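Local coordinates for protein caltubin, EF-hand (PDB 6VAN) that probably binds calcium through EF-hand loops, which hold strontium ions in this crystal, at residues L86-D91 and E97-K102; S124-K129 and L135-T140. All coordinates share one frame; numbering follows the deposited sequence.

Contact 1: residues L86-D91 and E97-K102; sequences LQDTND and EAELVK. With SR (strontium ion), chain E.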
ATOM      1  N   LEU A  86      -5.262   4.679  -1.693  1.00 11.57           N
ATOM      2  CA  LEU A  86      -5.653   3.769  -0.575  1.00 11.89           C
ATOM      3  C   LEU A  86      -5.518   4.479   0.778  1.00 11.59           C
ATOM      4  O   LEU A  86      -6.204   4.072   1.713  1.00 12.45           O
ATOM      5  CB  LEU A  86      -4.809   2.500  -0.652  1.00 12.83           C
ATOM      6  CG  LEU A  86      -5.126   1.599  -1.838  1.00 13.48           C
ATOM      7  CD1 LEU A  86      -4.259   0.371  -1.810  1.00 14.81           C
ATOM      8  CD2 LEU A  86      -6.598   1.217  -1.891  1.00 14.70           C
ATOM      9  N   GLN A  87      -4.639   5.471   0.895  1.00 11.10           N
ATOM     10  CA  GLN A  87      -4.457   6.248   2.152  1.00 10.89           C
ATOM     11  C   GLN A  87      -5.414   7.439   2.213  1.00 11.20           C
ATOM     12  O   GLN A  87      -5.550   8.021   3.285  1.00 11.67           O
ATOM     13  CB  GLN A  87      -3.005   6.668   2.284  1.00 11.85           C
ATOM     14  CG  GLN A  87      -2.105   5.479   2.589  1.00 12.17           C
ATOM     15  CD  GLN A  87      -0.651   5.844   2.554  1.00 13.65           C
ATOM     16  OE1 GLN A  87       0.022   5.919   3.570  1.00 14.67           O
ATOM     17  NE2 GLN A  87      -0.155   6.056   1.345  1.00 14.83           N
ATOM     18  N   ASP A  88      -6.029   7.776   1.093  1.00 11.42           N
ATOM     19  CA  ASP A  88      -6.965   8.922   0.993  1.00 11.23           C
ATOM     20  C   ASP A  88      -8.335   8.432   1.432  1.00 12.29           C
ATOM     21  O   ASP A  88      -9.190   8.124   0.577  1.00 12.34           O
ATOM     22  CB  ASP A  88      -6.941   9.493  -0.416  1.00 11.87           C
ATOM     23  CG  ASP A  88      -7.883  10.658  -0.585  1.00 12.04           C
ATOM     24  OD1 ASP A  88      -8.426  11.159   0.452  1.00 12.24           O
ATOM     25  OD2 ASP A  88      -8.111  11.021  -1.751  1.00 14.02           O
ATOM     26  N   THR A  89      -8.519   8.290   2.730  1.00 12.16           N
ATOM     27  CA  THR A  89      -9.676   7.554   3.293  1.00 12.91           C
ATOM     28  C   THR A  89     -10.999   8.174   2.818  1.00 13.34           C
ATOM     29  O   THR A  89     -11.947   7.421   2.569  1.00 15.60           O
ATOM     30  CB  THR A  89      -9.574   7.481   4.812  1.00 13.62           C
ATOM     31  OG1 THR A  89      -8.197   7.195   5.103  1.00 14.18           O
ATOM     32  CG2 THR A  89     -10.499   6.432   5.366  1.00 14.59           C
ATOM     33  N   ASN A  90     -11.065   9.491   2.645  1.00 13.68           N
ATOM     34  CA  ASN A  90     -12.327  10.177   2.262  1.00 14.21           C
ATOM     35  C   ASN A  90     -12.307  10.524   0.772  1.00 14.79           C
ATOM     36  O   ASN A  90     -13.226  11.212   0.362  1.00 16.19           O
ATOM     37  CB  ASN A  90     -12.604  11.402   3.130  1.00 14.46           C
ATOM     38  CG  ASN A  90     -11.688  12.568   2.859  1.00 14.92           C
ATOM     39  OD1 ASN A  90     -10.632  12.416   2.237  1.00 14.51           O
ATOM     40  ND2 ASN A  90     -12.070  13.750   3.326  1.00 16.26           N
ATOM     41  N   ASP A  91     -11.301  10.101   0.003  1.00 14.20           N
ATOM     42  CA  ASP A  91     -11.277  10.256  -1.475  1.00 15.58           C
ATOM     43  C   ASP A  91     -11.406  11.732  -1.842  1.00 16.01           C
ATOM     44  O   ASP A  91     -12.081  12.025  -2.840  1.00 18.54           O
ATOM     45  CB  ASP A  91     -12.423   9.450  -2.115  1.00 17.09           C
ATOM     46  CG  ASP A  91     -12.374   7.952  -1.829  1.00 18.74           C
ATOM     47  OD1 ASP A  91     -11.290   7.345  -2.007  1.00 22.64           O
ATOM     48  OD2 ASP A  91     -13.400   7.402  -1.434  1.00 22.32           O
ATOM     49  N   GLU A  97      -2.406  14.422   7.627  1.00 11.37           N
ATOM     50  CA  GLU A  97      -1.614  13.846   8.704  1.00 13.01           C
ATOM     51  C   GLU A  97      -2.464  12.808   9.419  1.00 12.38           C
ATOM     52  O   GLU A  97      -1.980  11.709   9.645  1.00 11.09           O
ATOM     53  CB  GLU A  97      -1.155  14.949   9.639  1.00 15.58           C
ATOM     54  CG  GLU A  97      -0.283  14.448  10.756  1.00 18.09           C
ATOM     55  CD  GLU A  97       0.297  15.558  11.594  1.00 21.69           C
ATOM     56  OE1 GLU A  97       1.056  16.366  11.040  1.00 25.22           O
ATOM     57  OE2 GLU A  97      -0.005  15.588  12.789  1.00 26.56           O
ATOM     58  N   ALA A  98      -3.714  13.109   9.769  1.00 12.26           N
ATOM     59  CA  ALA A  98      -4.532  12.172  10.566  1.00 11.68           C
ATOM     60  C   ALA A  98      -4.833  10.896   9.775  1.00 11.00           C
ATOM     61  O   ALA A  98      -4.789   9.799  10.360  1.00 13.16           O
ATOM     62  CB  ALA A  98      -5.802  12.824  11.020  1.00 12.13           C
ATOM     63  N   GLU A  99      -5.138  11.001   8.485  1.00 10.85           N
ATOM     64  CA  GLU A  99      -5.394   9.804   7.653  1.00 10.56           C
ATOM     65  C   GLU A  99      -4.133   8.926   7.626  1.00 10.36           C
ATOM     66  O   GLU A  99      -4.262   7.681   7.768  1.00 10.57           O
ATOM     67  CB  GLU A  99      -5.759  10.181   6.213  1.00 10.36           C
ATOM     68  CG  GLU A  99      -7.177  10.706   6.090  1.00 11.09           C
ATOM     69  CD  GLU A  99      -7.499  11.279   4.713  1.00 11.48           C
ATOM     70  OE1 GLU A  99      -6.613  11.912   4.068  1.00 12.39           O
ATOM     71  OE2 GLU A  99      -8.676  11.145   4.271  1.00 12.91           O
ATOM     72  N   LEU A 100      -2.947   9.529   7.447  1.00 10.29           N
ATOM     73  CA  LEU A 100      -1.692   8.756   7.352  1.00  9.50           C
ATOM     74  C   LEU A 100      -1.387   8.070   8.683  1.00  9.58           C
ATOM     75  O   LEU A 100      -0.907   6.923   8.652  1.00  9.82           O
ATOM     76  CB  LEU A 100      -0.576   9.686   6.912  1.00  9.52           C
ATOM     77  CG  LEU A 100      -0.671  10.218   5.481  1.00 10.05           C
ATOM     78  CD1 LEU A 100       0.275  11.391   5.308  1.00 10.93           C
ATOM     79  CD2 LEU A 100      -0.378   9.099   4.490  1.00 10.30           C
ATOM     80  N   VAL A 101      -1.653   8.738   9.791  1.00 10.20           N
ATOM     81  CA  VAL A 101      -1.386   8.166  11.144  1.00 10.54           C
ATOM     82  C   VAL A 101      -2.338   7.001  11.372  1.00 11.29           C
ATOM     83  O   VAL A 101      -1.889   5.935  11.803  1.00 11.39           O
ATOM     84  CB  VAL A 101      -1.509   9.231  12.234  1.00 11.45           C
ATOM     85  CG1 VAL A 101      -1.540   8.598  13.606  1.00 11.32           C
ATOM     86  CG2 VAL A 101      -0.421  10.271  12.122  1.00 12.23           C
ATOM     87  N   LYS A 102      -3.610   7.169  11.049  1.00 11.54           N
ATOM     88  CA  LYS A 102      -4.577   6.065  11.224  1.00 12.62           C
ATOM     89  C   LYS A 102      -4.155   4.865  10.390  1.00 12.11           C
ATOM     90  O   LYS A 102      -4.258   3.719  10.873  1.00 12.62           O
ATOM     91  CB  LYS A 102      -5.996   6.492  10.878  1.00 13.72           C
ATOM     92  CG  LYS A 102      -7.063   5.474  11.247  1.00 17.51           C
TER
HETATM   93 SR    SR E 203      -8.268  12.693   2.299  1.00 15.68          SR
HETATM   94  O   HOH W   1      -7.075   6.787   7.593  1.00 17.40           O
HETATM   95  O   HOH W   2      -8.686  14.639   3.747  1.00 17.81           O
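Glu99 reaches from helix 97-106 to the loop that follows helix 77-87, and its carboxylate meets Asp88 and Asn90 around a strontium ion. This is the metal site of an EF-hand. Glu99 binds in bidentate fashion, with OE1 and OE2 each 2.5 Å from the strontium. Asp88 runs alongside Glu99, both heading for the ion. Their carboxylate planes are turned 68° apart, and Asp88 gives the metal a single oxygen, OD1. Asn90 comes in broadside to Glu99, with amide and carboxylate planes 85° apart. Asn90 OD1 comes within 3.1 Å of Glu99 OE2, a closeness explained by the ion they share. Glu99 OE2 also takes a weak hydrogen bond of 3.3 Å from Asn90 N. Thr89 passes antiparallel to Glu99, its OG1 3.8 Å from Glu99 CG. Thr89 OG1 sits beside its own backbone N (chi1 -42°), where water 1 links it to Glu99 O. At the end of helix 77-87, the Gln87 side chain lies across that of Leu100, and Gln87 OE1 rests 3.3 Å from Leu100 CD2. Gln87 NE2 bonds back to Trp83 O. Asp92 OD1, Phe94 O and water 2 complete the coordination. Asp88 OD2 is held by Ser93 N and Glu99 OE1 by Thr96 N, so backbone amides position both carboxylates. The site gathers several negatively charged groups around one cation. The metal probably offsets their mutual repulsion. Through these shared ligands it ties helix 77-87 to helix 97-106.

Contact 2: residues S124-K129 and L135-T140; sequences SADANK and LDEFKT. With SR (strontium ion), chain F; EDO (1,2-ethanediol), chain K.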
ATOM      1  N   SER A 124       7.595  15.992   5.902  1.00 11.77           N
ATOM      2  CA  SER A 124       8.752  16.673   5.304  1.00 12.45           C
ATOM      3  C   SER A 124       8.439  17.024   3.830  1.00 12.94           C
ATOM      4  O   SER A 124       9.118  17.938   3.261  1.00 15.11           O
ATOM      5  CB  SER A 124      10.027  15.875   5.405  1.00 12.86           C
ATOM      6  OG  SER A 124      10.078  14.800   4.502  1.00 15.22           O
ATOM      7  N   ALA A 125       7.474  16.339   3.198  1.00 11.05           N
ATOM      8  CA  ALA A 125       7.024  16.583   1.799  1.00 10.97           C
ATOM      9  C   ALA A 125       5.878  17.593   1.735  1.00 11.04           C
ATOM     10  O   ALA A 125       5.448  17.930   0.615  1.00 11.96           O
ATOM     11  CB  ALA A 125       6.654  15.274   1.146  1.00 10.69           C
ATOM     12  N   ASP A 126       5.412  18.125   2.852  1.00 11.03           N
ATOM     13  CA  ASP A 126       4.275  19.069   2.886  1.00 11.67           C
ATOM     14  C   ASP A 126       4.816  20.476   2.592  1.00 12.37           C
ATOM     15  O   ASP A 126       5.117  21.245   3.550  1.00 12.59           O
ATOM     16  CB  ASP A 126       3.546  19.029   4.226  1.00 11.82           C
ATOM     17  CG  ASP A 126       2.347  19.939   4.316  1.00 12.02           C
ATOM     18  OD1 ASP A 126       1.935  20.439   3.262  1.00 11.52           O
ATOM     19  OD2 ASP A 126       1.817  20.096   5.410  1.00 13.62           O
ATOM     20  N   ALA A 127       4.995  20.792   1.312  1.00 13.22           N
ATOM     21  CA  ALA A 127       5.792  21.966   0.881  1.00 14.99           C
ATOM     22  C   ALA A 127       5.096  23.263   1.283  1.00 15.61           C
ATOM     23  O   ALA A 127       5.820  24.241   1.550  1.00 17.98           O
ATOM     24  CB  ALA A 127       6.069  21.899  -0.590  1.00 16.68           C
ATOM     25  N   ASN A 128       3.768  23.280   1.357  1.00 15.48           N
ATOM     26  CA  ASN A 128       2.978  24.493   1.701  1.00 17.28           C
ATOM     27  C   ASN A 128       2.476  24.447   3.138  1.00 17.23           C
ATOM     28  O   ASN A 128       1.705  25.348   3.497  1.00 19.41           O
ATOM     29  CB  ASN A 128       1.837  24.748   0.704  1.00 19.08           C
ATOM     30  CG  ASN A 128       0.806  23.641   0.648  1.00 20.84           C
ATOM     31  OD1 ASN A 128       1.000  22.553   1.196  1.00 17.57           O
ATOM     32  ND2 ASN A 128      -0.298  23.899  -0.044  1.00 22.74           N
ATOM     33  N   LYS A 129       2.861  23.432   3.919  0.50 15.99           N
ATOM     34  CA  LYS A 129       2.577  23.301   5.377  0.50 16.36           C
ATOM     35  C   LYS A 129       1.068  23.397   5.666  0.50 16.09           C
ATOM     36  O   LYS A 129       0.696  23.937   6.752  0.50 15.53           O
ATOM     37  CB  LYS A 129       3.360  24.369   6.143  0.50 17.24           C
ATOM     38  CG  LYS A 129       4.868  24.330   5.923  0.50 17.55           C
ATOM     39  CD  LYS A 129       5.522  23.063   6.427  0.50 18.51           C
ATOM     40  CE  LYS A 129       7.029  23.071   6.280  0.50 19.55           C
ATOM     41  NZ  LYS A 129       7.637  24.192   7.026  0.50 20.48           N
ATOM     42  N   LEU A 135      -0.894  14.445  -4.377  1.00 10.56           N
ATOM     43  CA  LEU A 135      -0.140  13.376  -5.044  1.00 10.47           C
ATOM     44  C   LEU A 135       1.261  13.885  -5.357  1.00 10.42           C
ATOM     45  O   LEU A 135       2.242  13.129  -5.232  1.00 10.99           O
ATOM     46  CB  LEU A 135      -0.861  12.927  -6.312  1.00 11.65           C
ATOM     47  CG  LEU A 135      -0.129  11.893  -7.149  1.00 12.54           C
ATOM     48  CD1 LEU A 135       0.097  10.578  -6.402  1.00 12.82           C
ATOM     49  CD2 LEU A 135      -0.878  11.666  -8.444  1.00 13.42           C
ATOM     50  N   ASP A 136       1.375  15.129  -5.804  1.00 10.40           N
ATOM     51  CA  ASP A 136       2.683  15.660  -6.233  1.00 11.74           C
ATOM     52  C   ASP A 136       3.665  15.796  -5.055  1.00 11.28           C
ATOM     53  O   ASP A 136       4.864  15.686  -5.265  1.00 12.56           O
ATOM     54  CB  ASP A 136       2.503  16.963  -6.998  1.00 13.34           C
ATOM     55  CG  ASP A 136       2.183  16.663  -8.447  1.00 14.30           C
ATOM     56  OD1 ASP A 136       3.047  16.062  -9.125  1.00 16.28           O
ATOM     57  OD2 ASP A 136       1.057  16.977  -8.850  1.00 16.64           O
ATOM     58  N   GLU A 137       3.166  16.064  -3.865  1.00 10.76           N
ATOM     59  CA  GLU A 137       4.015  16.053  -2.660  1.00 10.63           C
ATOM     60  C   GLU A 137       4.326  14.599  -2.276  1.00 10.06           C
ATOM     61  O   GLU A 137       5.506  14.262  -2.022  1.00 10.35           O
ATOM     62  CB  GLU A 137       3.298  16.769  -1.531  1.00 10.48           C
ATOM     63  CG  GLU A 137       3.214  18.279  -1.715  1.00 11.23           C
ATOM     64  CD  GLU A 137       2.320  18.968  -0.713  1.00 11.49           C
ATOM     65  OE1 GLU A 137       1.261  18.410  -0.341  1.00 13.14           O
ATOM     66  OE2 GLU A 137       2.663  20.063  -0.276  1.00 13.14           O
ATOM     67  N   PHE A 138       3.300  13.772  -2.200  1.00 10.46           N
ATOM     68  CA  PHE A 138       3.442  12.370  -1.770  1.00 10.56           C
ATOM     69  C   PHE A 138       4.494  11.640  -2.606  1.00 10.78           C
ATOM     70  O   PHE A 138       5.336  10.887  -2.084  1.00 11.34           O
ATOM     71  CB  PHE A 138       2.103  11.677  -1.892  1.00 10.85           C
ATOM     72  CG  PHE A 138       2.110  10.225  -1.538  1.00 10.99           C
ATOM     73  CD1 PHE A 138       2.120   9.833  -0.216  1.00 12.30           C
ATOM     74  CD2 PHE A 138       2.067   9.258  -2.510  1.00 11.46           C
ATOM     75  CE1 PHE A 138       2.119   8.485   0.111  1.00 13.40           C
ATOM     76  CE2 PHE A 138       2.042   7.918  -2.180  1.00 12.07           C
ATOM     77  CZ  PHE A 138       2.052   7.538  -0.866  1.00 12.57           C
ATOM     78  N   LYS A 139       4.486  11.838  -3.914  1.00 11.04           N
ATOM     79  CA  LYS A 139       5.376  11.036  -4.792  1.00 12.43           C
ATOM     80  C   LYS A 139       6.837  11.298  -4.462  1.00 11.50           C
ATOM     81  O   LYS A 139       7.669  10.414  -4.750  1.00 11.35           O
ATOM     82  CB  LYS A 139       5.109  11.348  -6.272  1.00 14.10           C
ATOM     83  CG  LYS A 139       5.530  12.738  -6.690  1.00 15.75           C
ATOM     84  CD  LYS A 139       5.158  13.109  -8.110  1.00 18.16           C
ATOM     85  CE  LYS A 139       5.890  14.374  -8.508  1.00 19.29           C
ATOM     86  NZ  LYS A 139       5.300  15.013  -9.699  1.00 21.85           N
ATOM     87  N   THR A 140       7.164  12.440  -3.881  1.00 11.15           N
ATOM     88  CA  THR A 140       8.567  12.768  -3.591  1.00 11.73           C
ATOM     89  C   THR A 140       9.094  11.862  -2.482  1.00 11.80           C
ATOM     90  O   THR A 140      10.329  11.755  -2.340  1.00 13.19           O
ATOM     91  CB  THR A 140       8.780  14.224  -3.173  1.00 12.29           C
ATOM     92  OG1 THR A 140       8.219  14.490  -1.897  1.00 13.54           O
ATOM     93  CG2 THR A 140       8.228  15.208  -4.178  1.00 13.48           C
TER
HETATM   94 SR    SR F 204       0.467  20.246   1.255  1.00 14.84          SR
HETATM   95  C1  EDO K 209       9.647  11.296  -8.128  1.00 21.88           C
HETATM   96  O1  EDO K 209      10.808  12.125  -8.177  1.00 24.82           O
HETATM   97  C2  EDO K 209       9.857  10.087  -7.330  1.00 19.85           C
HETATM   98  O2  EDO K 209      10.099  10.369  -5.949  1.00 19.23           O
HETATM   99  O   HOH W   3      -1.735  20.391   0.034  1.00 23.97           O
HETATM  100  O   HOH W   4       0.119  21.363  -1.361  1.00 27.74           O
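Glu137 extends from helix 135-138 toward Ala125, Ala127 and a strontium ion in the last EF-hand loop of the chain. Its side chain can be followed outward. Glu137 CB lies 3.3 Å from Ala125 O. Glu137 CG, anti to its own carbonyl carbon (chi1 -72°), passes 3.2 Å from Ala125 O. Beyond CG the chain is extended and carries the carboxylate to the metal. CD faces the strontium, and both oxygens bind it. OE1 also accepts a hydrogen bond from Ser134 N. Glu137 OE2 lies 2.7 Å from the strontium ion. Glu137 OE2 also accepts a hydrogen bond of 2.9 Å from Ala127 N. That N-H comes from above the carboxylate plane, and the bond is bent at 136°.

Asp126 keeps company with Glu137 along its length, its carboxylate plane turned 87° from that of Glu137. Asp126 OD1 binds the metal, while OD2 is held by Gly131 N. Asn128 approaches crosswise to Glu137 and supplies OD1. Asp130 OD1, Lys132 O and waters 3 and 4 fill the remaining positions, water 4 being the more distant of the two waters.

Away from the strontium ion, the methyl of Ala125 sits by the Thr140 hydroxyl and Glu137 O. Glu137 O accepts from both N and OG1 of Thr140. The bond from Thr140 OG1 to Glu137 O is 2.7 Å and lies in the carbonyl plane, with Thr140 OG1 3.5 Å from Ala125 CB.

Contacts 1 and 2 are successive along the chain, and their centres lie about 14 Å apart. Contact 1 joins helices 77-87 and 97-106 across one metal loop. Contact 2 closes the next loop, between helix 111-122 and helix 135-138. Both fall within one EF-hand pair. Strands 95-96 and 132-133, each between the two segments of its contact, form the short antiparallel sheet that couples the loops. The contacts also touch directly, with Gln87 NE2 3.5 Å from Phe138 CZ. Phe138 meets Phe84 of helix 77-87 as well. The two sites thus share one paired unit, an arrangement consistent with coupled metal binding.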